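Local structure of APL1 (Anopheles gambiae, 3O6N) at residues 325-330 against 346-351; 309-314 against 330-335; 279-284 against 302-307. The protein probably regulates complement-like immunity in the mosquito as the leucine-rich repeat partner of LRIM1 in a heterodimeric complex. One frame throughout, in Å; residues are numbered along the deposited sequence.

Contact 1 (325-330 against 346-351); sequences LDHNSI and LSHNDW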
ATOM      1  N   LEU A 325      14.586   3.328  20.323  1.00 13.40           N
ATOM      2  CA  LEU A 325      16.016   3.063  20.210  1.00 16.02           C
ATOM      3  C   LEU A 325      16.368   1.618  20.549  1.00 17.68           C
ATOM      4  O   LEU A 325      17.523   1.215  20.431  1.00 14.02           O
ATOM      5  CB  LEU A 325      16.809   4.001  21.132  1.00 14.12           C
ATOM      6  CG  LEU A 325      16.676   5.492  20.832  1.00 13.67           C
ATOM      7  CD1 LEU A 325      17.415   6.324  21.877  1.00 18.68           C
ATOM      8  CD2 LEU A 325      17.202   5.786  19.433  1.00 15.16           C
ATOM      9  N   ASP A 326      15.375   0.845  20.981  1.00 17.53           N
ATOM     10  CA  ASP A 326      15.625  -0.522  21.429  1.00 13.24           C
ATOM     11  C   ASP A 326      16.312  -1.355  20.349  1.00 15.57           C
ATOM     12  O   ASP A 326      16.166  -1.094  19.154  1.00 17.77           O
ATOM     13  CB  ASP A 326      14.317  -1.196  21.874  1.00 12.91           C
ATOM     14  CG  ASP A 326      13.337  -1.375  20.727  1.00 16.78           C
ATOM     15  OD1 ASP A 326      12.583  -0.421  20.434  1.00 16.78           O
ATOM     16  OD2 ASP A 326      13.331  -2.465  20.118  1.00 15.67           O
ATOM     17  N   HIS A 327      17.072  -2.351  20.787  1.00 14.57           N
ATOM     18  CA  HIS A 327      17.761  -3.278  19.891  1.00 11.59           C
ATOM     19  C   HIS A 327      18.804  -2.612  18.989  1.00 15.14           C
ATOM     20  O   HIS A 327      18.763  -2.720  17.764  1.00 19.04           O
ATOM     21  CB  HIS A 327      16.763  -4.122  19.098  1.00 13.98           C
ATOM     22  CG  HIS A 327      15.983  -5.073  19.950  1.00 19.57           C
ATOM     23  ND1 HIS A 327      14.814  -4.715  20.586  1.00 19.41           N
ATOM     24  CD2 HIS A 327      16.216  -6.363  20.287  1.00 20.56           C
ATOM     25  CE1 HIS A 327      14.356  -5.746  21.274  1.00 22.46           C
ATOM     26  NE2 HIS A 327      15.187  -6.760  21.107  1.00 21.05           N
ATOM     27  N   ASN A 328      19.737  -1.921  19.629  1.00 14.95           N
ATOM     28  CA  ASN A 328      20.939  -1.422  18.982  1.00 14.88           C
ATOM     29  C   ASN A 328      22.112  -1.722  19.908  1.00 18.28           C
ATOM     30  O   ASN A 328      22.036  -2.645  20.722  1.00 16.97           O
ATOM     31  CB  ASN A 328      20.832   0.080  18.709  1.00 14.75           C
ATOM     32  CG  ASN A 328      19.962   0.398  17.502  1.00 15.50           C
ATOM     33  OD1 ASN A 328      20.428   0.354  16.366  1.00 18.90           O
ATOM     34  ND2 ASN A 328      18.697   0.723  17.746  1.00 16.18           N
ATOM     35  N   SER A 329      23.195  -0.961  19.783  1.00 16.41           N
ATOM     36  CA  SER A 329      24.322  -1.083  20.713  1.00 17.54           C
ATOM     37  C   SER A 329      24.684   0.280  21.296  1.00 15.10           C
ATOM     38  O   SER A 329      25.867   0.608  21.482  1.00 17.29           O
ATOM     39  CB  SER A 329      25.533  -1.719  20.024  1.00 23.45           C
ATOM     40  OG  SER A 329      25.240  -3.044  19.609  1.00 19.18           O
ATOM     41  N   ILE A 330      23.654   1.064  21.597  1.00 17.39           N
ATOM     42  CA  ILE A 330      23.828   2.450  22.028  1.00 16.23           C
ATOM     43  C   ILE A 330      24.402   2.558  23.441  1.00 16.26           C
ATOM     44  O   ILE A 330      23.990   1.830  24.348  1.00 17.77           O
ATOM     45  CB  ILE A 330      22.493   3.211  21.935  1.00 16.92           C
ATOM     46  CG1 ILE A 330      22.045   3.281  20.472  1.00 17.12           C
ATOM     47  CG2 ILE A 330      22.629   4.602  22.534  1.00 17.84           C
ATOM     48  CD1 ILE A 330      20.580   3.652  20.282  1.00 15.58           C
ATOM     49  N   LEU A 346      14.250   1.739  25.060  1.00 14.33           N
ATOM     50  CA  LEU A 346      15.674   1.836  25.391  1.00 15.36           C
ATOM     51  C   LEU A 346      16.352   0.485  25.601  1.00 16.96           C
ATOM     52  O   LEU A 346      17.577   0.412  25.714  1.00 16.80           O
ATOM     53  CB  LEU A 346      15.854   2.663  26.663  1.00 15.59           C
ATOM     54  CG  LEU A 346      15.351   4.106  26.628  1.00 18.87           C
ATOM     55  CD1 LEU A 346      15.366   4.706  28.034  1.00 17.55           C
ATOM     56  CD2 LEU A 346      16.187   4.940  25.664  1.00 14.41           C
ATOM     57  N   SER A 347      15.564  -0.584  25.666  1.00 16.40           N
ATOM     58  CA  SER A 347      16.113  -1.883  26.044  1.00 17.06           C
ATOM     59  C   SER A 347      16.967  -2.508  24.943  1.00 17.07           C
ATOM     60  O   SER A 347      16.943  -2.072  23.786  1.00 16.89           O
ATOM     61  CB  SER A 347      15.006  -2.842  26.500  1.00 16.76           C
ATOM     62  OG  SER A 347      14.228  -3.304  25.407  1.00 17.74           O
ATOM     63  N   HIS A 348      17.735  -3.524  25.320  1.00 16.88           N
ATOM     64  CA  HIS A 348      18.620  -4.211  24.388  1.00 17.65           C
ATOM     65  C   HIS A 348      19.590  -3.250  23.714  1.00 19.09           C
ATOM     66  O   HIS A 348      19.626  -3.148  22.491  1.00 19.23           O
ATOM     67  CB  HIS A 348      17.817  -4.979  23.336  1.00 17.21           C
ATOM     68  CG  HIS A 348      16.997  -6.093  23.902  1.00 26.96           C
ATOM     69  ND1 HIS A 348      15.748  -5.893  24.452  1.00 32.37           N
ATOM     70  CD2 HIS A 348      17.248  -7.419  24.014  1.00 27.97           C
ATOM     71  CE1 HIS A 348      15.264  -7.050  24.869  1.00 33.57           C
ATOM     72  NE2 HIS A 348      16.154  -7.991  24.617  1.00 33.99           N
ATOM     73  N   ASN A 349      20.374  -2.548  24.525  1.00 15.54           N
ATOM     74  CA  ASN A 349      21.447  -1.710  24.010  1.00 17.89           C
ATOM     75  C   ASN A 349      22.758  -2.003  24.740  1.00 18.71           C
ATOM     76  O   ASN A 349      23.001  -3.145  25.135  1.00 18.06           O
ATOM     77  CB  ASN A 349      21.059  -0.232  24.071  1.00 15.49           C
ATOM     78  CG  ASN A 349      20.265   0.206  22.851  1.00 17.91           C
ATOM     79  OD1 ASN A 349      20.813   0.295  21.761  1.00 17.26           O
ATOM     80  ND2 ASN A 349      18.967   0.466  23.026  1.00 15.37           N
ATOM     81  N   ASP A 350      23.603  -0.990  24.916  1.00 16.18           N
ATOM     82  CA  ASP A 350      24.896  -1.182  25.580  1.00 20.36           C
ATOM     83  C   ASP A 350      25.229   0.015  26.468  1.00 19.09           C
ATOM     84  O   ASP A 350      26.298   0.623  26.345  1.00 20.04           O
ATOM     85  CB  ASP A 350      26.000  -1.394  24.542  1.00 20.12           C
ATOM     86  CG  ASP A 350      27.308  -1.844  25.161  1.00 24.81           C
ATOM     87  OD1 ASP A 350      27.267  -2.535  26.202  1.00 25.22           O
ATOM     88  OD2 ASP A 350      28.377  -1.509  24.606  1.00 22.68           O
ATOM     89  N   TRP A 351      24.313   0.330  27.377  1.00 18.98           N
ATOM     90  CA  TRP A 351      24.349   1.582  28.126  1.00 17.50           C
ATOM     91  C   TRP A 351      25.542   1.767  29.053  1.00 18.05           C
ATOM     92  O   TRP A 351      25.999   0.828  29.699  1.00 17.78           O
ATOM     93  CB  TRP A 351      23.072   1.738  28.951  1.00 16.15           C
ATOM     94  CG  TRP A 351      21.834   1.765  28.118  1.00 16.81           C
ATOM     95  CD1 TRP A 351      20.858   0.816  28.073  1.00 16.41           C
ATOM     96  CD2 TRP A 351      21.442   2.793  27.201  1.00 17.27           C
ATOM     97  NE1 TRP A 351      19.875   1.190  27.189  1.00 16.46           N
ATOM     98  CE2 TRP A 351      20.213   2.397  26.637  1.00 14.81           C
ATOM     99  CE3 TRP A 351      22.012   4.007  26.804  1.00 19.06           C
ATOM    100  CZ2 TRP A 351      19.540   3.177  25.695  1.00 17.64           C
ATOM    101  CZ3 TRP A 351      21.341   4.779  25.864  1.00 18.71           C
ATOM    102  CH2 TRP A 351      20.119   4.361  25.325  1.00 18.57           C
TER
HETATM  103  O   HOH W   1      28.305  -0.507  22.120  1.00 19.58           O

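Contact 2 (309-314 against 330-335); sequences HVERNQ and IVTLKL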
ATOM      1  N   HIS A 309      26.700   5.266  18.782  1.00 22.71           N
ATOM      2  CA  HIS A 309      26.800   6.597  19.370  1.00 20.35           C
ATOM      3  C   HIS A 309      25.831   7.551  18.687  1.00 26.43           C
ATOM      4  O   HIS A 309      25.975   7.847  17.501  1.00 28.92           O
ATOM      5  CB  HIS A 309      28.231   7.119  19.252  1.00 24.42           C
ATOM      6  CG  HIS A 309      29.258   6.175  19.793  1.00 23.26           C
ATOM      7  ND1 HIS A 309      29.538   6.073  21.138  1.00 26.05           N
ATOM      8  CD2 HIS A 309      30.055   5.273  19.173  1.00 24.98           C
ATOM      9  CE1 HIS A 309      30.468   5.153  21.323  1.00 24.73           C
ATOM     10  NE2 HIS A 309      30.799   4.652  20.146  1.00 25.45           N
ATOM     11  N   VAL A 310      24.853   8.038  19.444  1.00 20.14           N
ATOM     12  CA  VAL A 310      23.783   8.849  18.879  1.00 16.76           C
ATOM     13  C   VAL A 310      23.475  10.080  19.725  1.00 16.45           C
ATOM     14  O   VAL A 310      22.578  10.854  19.403  1.00 20.11           O
ATOM     15  CB  VAL A 310      22.486   8.025  18.735  1.00 19.12           C
ATOM     16  CG1 VAL A 310      22.696   6.870  17.766  1.00 22.10           C
ATOM     17  CG2 VAL A 310      22.030   7.510  20.106  1.00 15.83           C
ATOM     18  N   GLU A 311      24.228  10.268  20.799  1.00 19.69           N
ATOM     19  CA  GLU A 311      23.929  11.324  21.760  1.00 18.31           C
ATOM     20  C   GLU A 311      23.893  12.726  21.134  1.00 19.03           C
ATOM     21  O   GLU A 311      23.119  13.588  21.555  1.00 19.49           O
ATOM     22  CB  GLU A 311      24.907  11.246  22.937  1.00 25.62           C
ATOM     23  CG  GLU A 311      25.223  12.559  23.595  1.00 29.92           C
ATOM     24  CD  GLU A 311      26.311  12.416  24.639  1.00 32.28           C
ATOM     25  OE1 GLU A 311      26.303  11.400  25.370  1.00 26.69           O
ATOM     26  OE2 GLU A 311      27.177  13.311  24.717  1.00 37.34           O
ATOM     27  N   ARG A 312      24.714  12.952  20.114  1.00 20.75           N
ATOM     28  CA  ARG A 312      24.749  14.259  19.466  1.00 20.90           C
ATOM     29  C   ARG A 312      23.413  14.626  18.820  1.00 19.34           C
ATOM     30  O   ARG A 312      23.185  15.780  18.463  1.00 19.30           O
ATOM     31  CB  ARG A 312      25.886  14.336  18.444  1.00 22.57           C
ATOM     32  CG  ARG A 312      27.257  14.386  19.080  1.00 22.48           C
ATOM     33  CD  ARG A 312      28.356  14.449  18.032  1.00 21.29           C
ATOM     34  NE  ARG A 312      29.671  14.621  18.646  1.00 20.98           N
ATOM     35  CZ  ARG A 312      30.808  14.694  17.963  1.00 24.66           C
ATOM     36  NH1 ARG A 312      30.790  14.597  16.639  1.00 25.30           N
ATOM     37  NH2 ARG A 312      31.962  14.857  18.600  1.00 26.60           N
ATOM     38  N   ASN A 313      22.525  13.645  18.688  1.00 18.75           N
ATOM     39  CA  ASN A 313      21.224  13.881  18.074  1.00 19.66           C
ATOM     40  C   ASN A 313      20.206  14.495  19.032  1.00 20.56           C
ATOM     41  O   ASN A 313      19.030  14.619  18.697  1.00 19.17           O
ATOM     42  CB  ASN A 313      20.671  12.587  17.475  1.00 20.17           C
ATOM     43  CG  ASN A 313      21.402  12.176  16.213  1.00 23.02           C
ATOM     44  OD1 ASN A 313      21.091  12.649  15.114  1.00 19.80           O
ATOM     45  ND2 ASN A 313      22.385  11.294  16.362  1.00 19.13           N
ATOM     46  N   GLN A 314      20.668  14.878  20.219  1.00 18.95           N
ATOM     47  CA  GLN A 314      19.800  15.467  21.237  1.00 19.42           C
ATOM     48  C   GLN A 314      18.778  16.489  20.719  1.00 18.70           C
ATOM     49  O   GLN A 314      17.602  16.404  21.058  1.00 21.65           O
ATOM     50  CB  GLN A 314      20.629  16.091  22.365  1.00 21.21           C
ATOM     51  CG  GLN A 314      19.779  16.700  23.467  1.00 21.12           C
ATOM     52  CD  GLN A 314      20.598  17.191  24.641  1.00 27.40           C
ATOM     53  OE1 GLN A 314      21.822  17.044  24.670  1.00 25.00           O
ATOM     54  NE2 GLN A 314      19.925  17.783  25.619  1.00 30.27           N
ATOM     55  N   ILE A 330      23.654   1.064  21.597  1.00 17.39           N
ATOM     56  CA  ILE A 330      23.828   2.450  22.028  1.00 16.23           C
ATOM     57  C   ILE A 330      24.402   2.558  23.441  1.00 16.26           C
ATOM     58  O   ILE A 330      23.990   1.830  24.348  1.00 17.77           O
ATOM     59  CB  ILE A 330      22.493   3.211  21.935  1.00 16.92           C
ATOM     60  CG1 ILE A 330      22.045   3.281  20.472  1.00 17.12           C
ATOM     61  CG2 ILE A 330      22.629   4.602  22.534  1.00 17.84           C
ATOM     62  CD1 ILE A 330      20.580   3.652  20.282  1.00 15.58           C
ATOM     63  N   VAL A 331      25.346   3.475  23.621  0.56 16.72           N
ATOM     64  CA  VAL A 331      26.042   3.618  24.895  0.56 17.49           C
ATOM     65  C   VAL A 331      25.526   4.783  25.737  0.56 17.55           C
ATOM     66  O   VAL A 331      25.490   4.700  26.963  0.56 20.66           O
ATOM     67  CB  VAL A 331      27.558   3.769  24.677  0.56 17.73           C
ATOM     68  CG1 VAL A 331      28.140   2.475  24.138  0.56 20.62           C
ATOM     69  CG2 VAL A 331      27.841   4.922  23.729  0.56 16.36           C
ATOM     70  N   THR A 332      25.128   5.869  25.083  1.00 16.80           N
ATOM     71  CA  THR A 332      24.625   7.039  25.798  1.00 19.27           C
ATOM     72  C   THR A 332      23.429   7.706  25.118  1.00 18.50           C
ATOM     73  O   THR A 332      23.218   7.571  23.914  1.00 20.55           O
ATOM     74  CB  THR A 332      25.720   8.113  25.986  1.00 22.34           C
ATOM     75  OG1 THR A 332      26.127   8.608  24.707  1.00 20.30           O
ATOM     76  CG2 THR A 332      26.930   7.545  26.712  1.00 18.10           C
ATOM     77  N   LEU A 333      22.662   8.439  25.914  1.00 18.66           N
ATOM     78  CA  LEU A 333      21.540   9.217  25.417  1.00 15.97           C
ATOM     79  C   LEU A 333      21.357  10.419  26.331  1.00 17.32           C
ATOM     80  O   LEU A 333      21.360  10.280  27.552  1.00 18.62           O
ATOM     81  CB  LEU A 333      20.262   8.372  25.400  1.00 16.77           C
ATOM     82  CG  LEU A 333      18.999   9.089  24.914  1.00 13.77           C
ATOM     83  CD1 LEU A 333      19.135   9.464  23.439  1.00 15.81           C
ATOM     84  CD2 LEU A 333      17.751   8.234  25.145  1.00 13.89           C
ATOM     85  N   LYS A 334      21.216  11.598  25.735  0.62 18.07           N
ATOM     86  CA  LYS A 334      21.004  12.822  26.499  0.62 19.45           C
ATOM     87  C   LYS A 334      19.705  13.498  26.083  0.62 20.54           C
ATOM     88  O   LYS A 334      19.423  13.639  24.895  0.62 22.46           O
ATOM     89  CB  LYS A 334      22.162  13.800  26.287  0.62 22.19           C
ATOM     90  CG  LYS A 334      23.451  13.434  26.992  0.62 27.23           C
ATOM     91  CD  LYS A 334      24.508  14.502  26.742  0.62 29.80           C
ATOM     92  CE  LYS A 334      25.799  14.204  27.483  0.62 30.09           C
ATOM     93  NZ  LYS A 334      26.835  15.232  27.184  0.62 28.49           N
ATOM     94  N   LEU A 335      18.923  13.920  27.070  1.00 20.76           N
ATOM     95  CA  LEU A 335      17.694  14.657  26.812  1.00 21.40           C
ATOM     96  C   LEU A 335      17.684  15.931  27.648  1.00 27.43           C
ATOM     97  O   LEU A 335      18.176  15.945  28.778  1.00 23.71           O
ATOM     98  CB  LEU A 335      16.467  13.807  27.153  1.00 19.40           C
ATOM     99  CG  LEU A 335      16.169  12.561  26.311  1.00 19.97           C
ATOM    100  CD1 LEU A 335      14.960  11.830  26.875  1.00 18.86           C
ATOM    101  CD2 LEU A 335      15.935  12.925  24.850  1.00 19.91           C
TER
HETATM  102  O   HOH W   2      25.240   7.224  22.094  1.00 15.17           O
HETATM  103  O   HOH W   3      20.980  12.422  22.924  1.00 19.34           O

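Contact 3 (279-284 against 302-307); sequences ISNNRL and LSHNHL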
ATOM      1  N   ILE A 279      12.528   3.741  10.411  1.00 14.39           N
ATOM      2  CA  ILE A 279      13.746   3.188   9.837  1.00 14.12           C
ATOM      3  C   ILE A 279      14.223   1.966  10.627  1.00 13.88           C
ATOM      4  O   ILE A 279      15.427   1.738  10.764  1.00 17.12           O
ATOM      5  CB  ILE A 279      14.893   4.246   9.813  1.00 15.21           C
ATOM      6  CG1 ILE A 279      14.320   5.664   9.746  1.00 16.22           C
ATOM      7  CG2 ILE A 279      15.831   3.989   8.644  1.00 14.53           C
ATOM      8  CD1 ILE A 279      15.369   6.747   9.529  1.00 19.72           C
ATOM      9  N   SER A 280      13.292   1.180  11.154  1.00 13.57           N
ATOM     10  CA  SER A 280      13.697   0.031  11.961  1.00 17.33           C
ATOM     11  C   SER A 280      14.255  -1.059  11.061  1.00 17.23           C
ATOM     12  O   SER A 280      13.996  -1.071   9.857  1.00 14.14           O
ATOM     13  CB  SER A 280      12.521  -0.522  12.775  1.00 14.80           C
ATOM     14  OG  SER A 280      11.698  -1.356  11.969  1.00 14.81           O
ATOM     15  N   ASN A 281      15.030  -1.968  11.643  1.00 13.27           N
ATOM     16  CA  ASN A 281      15.456  -3.158  10.922  1.00 14.65           C
ATOM     17  C   ASN A 281      16.205  -2.854   9.624  1.00 18.73           C
ATOM     18  O   ASN A 281      15.973  -3.477   8.588  1.00 16.45           O
ATOM     19  CB  ASN A 281      14.247  -4.077  10.661  1.00 14.27           C
ATOM     20  CG  ASN A 281      13.692  -4.689  11.939  1.00 17.94           C
ATOM     21  OD1 ASN A 281      14.123  -5.761  12.362  1.00 19.63           O
ATOM     22  ND2 ASN A 281      12.730  -4.011  12.556  1.00 16.59           N
ATOM     23  N   ASN A 282      17.102  -1.879   9.691  1.00 16.26           N
ATOM     24  CA  ASN A 282      18.050  -1.650   8.620  1.00 17.90           C
ATOM     25  C   ASN A 282      19.420  -2.078   9.122  1.00 20.21           C
ATOM     26  O   ASN A 282      19.524  -3.003   9.930  1.00 18.61           O
ATOM     27  CB  ASN A 282      18.036  -0.184   8.170  1.00 16.03           C
ATOM     28  CG  ASN A 282      16.926   0.106   7.171  1.00 15.42           C
ATOM     29  OD1 ASN A 282      17.169   0.175   5.969  1.00 16.60           O
ATOM     30  ND2 ASN A 282      15.698   0.263   7.665  1.00 14.03           N
ATOM     31  N   ARG A 283      20.468  -1.415   8.655  1.00 18.05           N
ATOM     32  CA  ARG A 283      21.808  -1.716   9.139  1.00 21.41           C
ATOM     33  C   ARG A 283      22.525  -0.437   9.542  1.00 16.75           C
ATOM     34  O   ARG A 283      23.712  -0.276   9.282  1.00 17.82           O
ATOM     35  CB  ARG A 283      22.606  -2.467   8.071  1.00 27.38           C
ATOM     36  CG  ARG A 283      21.910  -3.722   7.557  1.00 38.62           C
ATOM     37  CD  ARG A 283      22.882  -4.639   6.837  1.00 49.90           C
ATOM     38  NE  ARG A 283      23.515  -3.983   5.696  1.00 56.33           N
ATOM     39  CZ  ARG A 283      23.238  -4.261   4.425  1.00 58.36           C
ATOM     40  NH1 ARG A 283      22.343  -5.193   4.124  1.00 53.44           N
ATOM     41  NH2 ARG A 283      23.865  -3.611   3.454  1.00 59.77           N
ATOM     42  N   LEU A 284      21.794   0.466  10.191  1.00 16.39           N
ATOM     43  CA  LEU A 284      22.330   1.780  10.511  1.00 14.74           C
ATOM     44  C   LEU A 284      23.474   1.698  11.510  1.00 17.65           C
ATOM     45  O   LEU A 284      23.350   1.072  12.561  1.00 17.52           O
ATOM     46  CB  LEU A 284      21.244   2.697  11.069  1.00 16.19           C
ATOM     47  CG  LEU A 284      19.998   2.904  10.214  1.00 16.08           C
ATOM     48  CD1 LEU A 284      19.101   3.919  10.893  1.00 16.63           C
ATOM     49  CD2 LEU A 284      20.388   3.365   8.812  1.00 17.06           C
ATOM     50  N   LEU A 302      14.117   3.936  15.205  1.00 15.20           N
ATOM     51  CA  LEU A 302      15.458   3.501  14.846  1.00 13.35           C
ATOM     52  C   LEU A 302      15.771   2.134  15.444  1.00 13.54           C
ATOM     53  O   LEU A 302      16.934   1.738  15.518  1.00 16.21           O
ATOM     54  CB  LEU A 302      16.494   4.508  15.357  1.00 15.48           C
ATOM     55  CG  LEU A 302      16.357   5.946  14.850  1.00 17.03           C
ATOM     56  CD1 LEU A 302      17.202   6.888  15.689  1.00 16.85           C
ATOM     57  CD2 LEU A 302      16.736   6.027  13.379  1.00 21.66           C
ATOM     58  N   SER A 303      14.738   1.423  15.881  1.00 13.98           N
ATOM     59  CA  SER A 303      14.935   0.141  16.552  1.00 16.69           C
ATOM     60  C   SER A 303      15.510  -0.911  15.611  1.00 17.61           C
ATOM     61  O   SER A 303      15.314  -0.850  14.398  1.00 17.80           O
ATOM     62  CB  SER A 303      13.623  -0.358  17.189  1.00 15.14           C
ATOM     63  OG  SER A 303      12.644  -0.675  16.194  1.00 17.33           O
ATOM     64  N   HIS A 304      16.224  -1.874  16.181  1.00 16.09           N
ATOM     65  CA  HIS A 304      16.780  -2.987  15.414  1.00 15.01           C
ATOM     66  C   HIS A 304      17.750  -2.528  14.331  1.00 17.36           C
ATOM     67  O   HIS A 304      17.569  -2.809  13.148  1.00 16.55           O
ATOM     68  CB  HIS A 304      15.665  -3.872  14.840  1.00 14.34           C
ATOM     69  CG  HIS A 304      14.936  -4.654  15.886  1.00 18.15           C
ATOM     70  ND1 HIS A 304      13.817  -4.174  16.533  1.00 22.36           N
ATOM     71  CD2 HIS A 304      15.185  -5.872  16.422  1.00 17.14           C
ATOM     72  CE1 HIS A 304      13.399  -5.068  17.409  1.00 22.36           C
ATOM     73  NE2 HIS A 304      14.213  -6.108  17.363  1.00 27.16           N
ATOM     74  N   ASN A 305      18.779  -1.809  14.761  1.00 14.80           N
ATOM     75  CA  ASN A 305      19.872  -1.426  13.884  1.00 18.39           C
ATOM     76  C   ASN A 305      21.198  -1.720  14.578  1.00 19.79           C
ATOM     77  O   ASN A 305      21.249  -2.551  15.485  1.00 20.12           O
ATOM     78  CB  ASN A 305      19.759   0.043  13.475  1.00 15.72           C
ATOM     79  CG  ASN A 305      18.720   0.263  12.380  1.00 15.87           C
ATOM     80  OD1 ASN A 305      18.950  -0.093  11.229  1.00 16.56           O
ATOM     81  ND2 ASN A 305      17.576   0.844  12.736  1.00 15.50           N
ATOM     82  N   HIS A 306      22.268  -1.052  14.158  1.00 20.06           N
ATOM     83  CA  HIS A 306      23.583  -1.287  14.746  1.00 19.26           C
ATOM     84  C   HIS A 306      24.190   0.016  15.243  1.00 14.75           C
ATOM     85  O   HIS A 306      25.393   0.236  15.128  1.00 17.01           O
ATOM     86  CB  HIS A 306      24.509  -1.946  13.723  1.00 27.38           C
ATOM     87  CG  HIS A 306      23.967  -3.221  13.159  1.00 38.62           C
ATOM     88  ND1 HIS A 306      24.122  -3.575  11.836  1.00 44.11           N
ATOM     89  CD2 HIS A 306      23.269  -4.225  13.740  1.00 42.21           C
ATOM     90  CE1 HIS A 306      23.541  -4.743  11.626  1.00 42.48           C
ATOM     91  NE2 HIS A 306      23.017  -5.160  12.764  1.00 42.39           N
ATOM     92  N   LEU A 307      23.344   0.878  15.795  1.00 15.28           N
ATOM     93  CA  LEU A 307      23.784   2.183  16.263  1.00 15.06           C
ATOM     94  C   LEU A 307      24.610   2.059  17.538  1.00 19.80           C
ATOM     95  O   LEU A 307      24.309   1.242  18.399  1.00 16.70           O
ATOM     96  CB  LEU A 307      22.575   3.091  16.492  1.00 12.20           C
ATOM     97  CG  LEU A 307      21.830   3.444  15.196  1.00 15.48           C
ATOM     98  CD1 LEU A 307      20.493   4.102  15.495  1.00 16.65           C
ATOM     99  CD2 LEU A 307      22.706   4.348  14.339  1.00 17.61           C
TER
HETATM  100  O   HOH W   4      18.652  -5.013  11.676  1.00 42.07           O

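Contact 1 (325-330 against 346-351)
The asparagine turn of a leucine-rich repeat makes this contact, where N349 reaches from 346-351 into the preceding turn, 325-330. Its CG is anti to its own carbonyl carbon (chi1 -85°), which lays the amide alongside I330. ND2 uses both hydrogens. One goes to L325 O at 3.1 Å, nearly straight at 170°. The other goes to L346 O of its own turn. L325 O also accepts from N328 ND2, and the two amides meet it on opposite faces of the carbonyl plane. On the other branch, N349 OD1 takes the backbone N of I330 at 2.9 Å. The bond from N328 N to the same oxygen is weak. With three good bonds on its two polar atoms, the N349 amide cannot easily turn.

Backbone bonds flank it: H327 N gives to S347 O, and D350 N gives to I330 O at 2.9 Å. Water 1 donates to S329 O and to D350 OD2, whose carboxylate also takes a bond through OD1 from Y379.

On the outer side the rings of H327 and H348 form an offset stack. Their centroids are 4.0 Å apart and the planes 12° apart. H327 NE2 lies over the centre of the H348 ring. H327 ND1 meets D326 OD2 in the ring plane at 2.7 Å, on the anti lone pair, which should fix the ring's rotation. H304 of the turn before also stacks with H327. On the inner side I330 CG2 packs 3.6 Å from W351 CZ3, and W351 NE1 gives to L346 O. Successive coils joined through an asparagine amide bonded to the backbone of both are typical of the leucine-rich repeat solenoid.

Contact 2 (309-314 against 330-335)
E311 reaches from the 3-10 segment 311-313 across to T332 and K334, and it covers more of the contact than any other residue. Its CB comes first, 3.4 Å from T332 OG1. The chain then runs extended, and CG lies against the aliphatic part of K334, 3.8 Å from K334 CD. The carboxylate carbon of E311 touches K334 CE and CD. At the tip the two oxygens part company. OE1 accepts from T332 OG1 at 2.9 Å, and the hydroxyl comes in from above the carboxylate plane. E311 OE2 meets K334 NZ at 3.1 Å, a salt bridge whose hydrogen bond is weak. K334 was deposited in two conformers, so this pairing may not be constant.

T332 OG1 lies between its own backbone N and carbonyl carbon (chi1 64°), and this turns it up to the glutamate. Here the two segments belong to successive coils of the leucine-rich repeat solenoid, on the stretch that follows each asparagine turn and leads back toward the next strand. No direct backbone hydrogen bond joins them; two waters bridge the gap instead. Water 2 takes the N-H of V310 and donates to T332 O. Water 3 donates to E311 O and takes the N-H of K334.

Below the polar layer V310 CG2 packs against I330 CG2 at 3.8 Å, the side chains crossing at about a right angle. L333 turns inward to F317, L359 and W351. At the far end Q314 lies extended over the backbone of 334-335. Its CG comes 3.4 Å from K334 O, and OE1 touches K334 CB. Q314 NE2 comes 3.5 Å from L335 C and makes a weak hydrogen bond to S336 OG.

Contact 3 (279-284 against 302-307)
The N281 amide and the H304 ring lie side by side, their planes 12° apart. N281 OD1 comes 3.5 Å from H304 CB and approaches the ring obliquely. S303 OG sits at the edge of the ring, in its plane, and is hydrogen-bonded to D301 OD1. N281 ND2 gives to S280 OG at 2.9 Å, in the amide plane, which holds this flat group in line.

These are two successive asparagine turns of the leucine-rich repeat solenoid. N305 lies between them and bonds to the backbone of both. Its ND2 gives to I279 O at 3.1 Å and to L302 O of its own turn, both in the amide plane. The bond to L302 O comes from well above that carbonyl's plane, 72° out of it. N305 OD1 accepts the backbone N of L284 with an angle of 173° at the hydrogen. N282 N adds a weak bond to the same oxygen. The amide is therefore satisfied at both ends by buried backbone. N282 plays the matching part toward the preceding turn, where its OD1 accepts L260 N.

Backbone bonds run beside it, from N281 N to S303 O and from H306 N to L284 O. Water 4 donates to N282 O and to H304 O and ties the outer edge of the two turns. R283 makes a salt bridge through NH2 to E261 OE2.

The inner side is apolar. L284 lies across the N305 amide, its CG 3.3 Å from OD1. L302 CD2 touches both I279 CD1 and L284 CD1, the latter at 4.0 Å.

The three contacts sit near the C-terminal end of the solenoid. Contacts 3 and 1 are in series along the chain, their centres about 10 Å apart. N328 joins them: its ND2 gives to L302 O at 3.0 Å. S329 N probably bonds to L307 O at 2.8 Å. Contact 2 shares I330 with contact 1, and their centres are about 11 Å apart. L333 CD2 packs 3.7 Å from L346 CD2. Contact 2 is farther from contact 3, about 15 Å between centres. The side chain of D326 in contact 1 lies about 5 Å from a bound N-acetylglucosamine; that of S303 in contact 3 is about 7 Å from a bound N-acetylglucosamine.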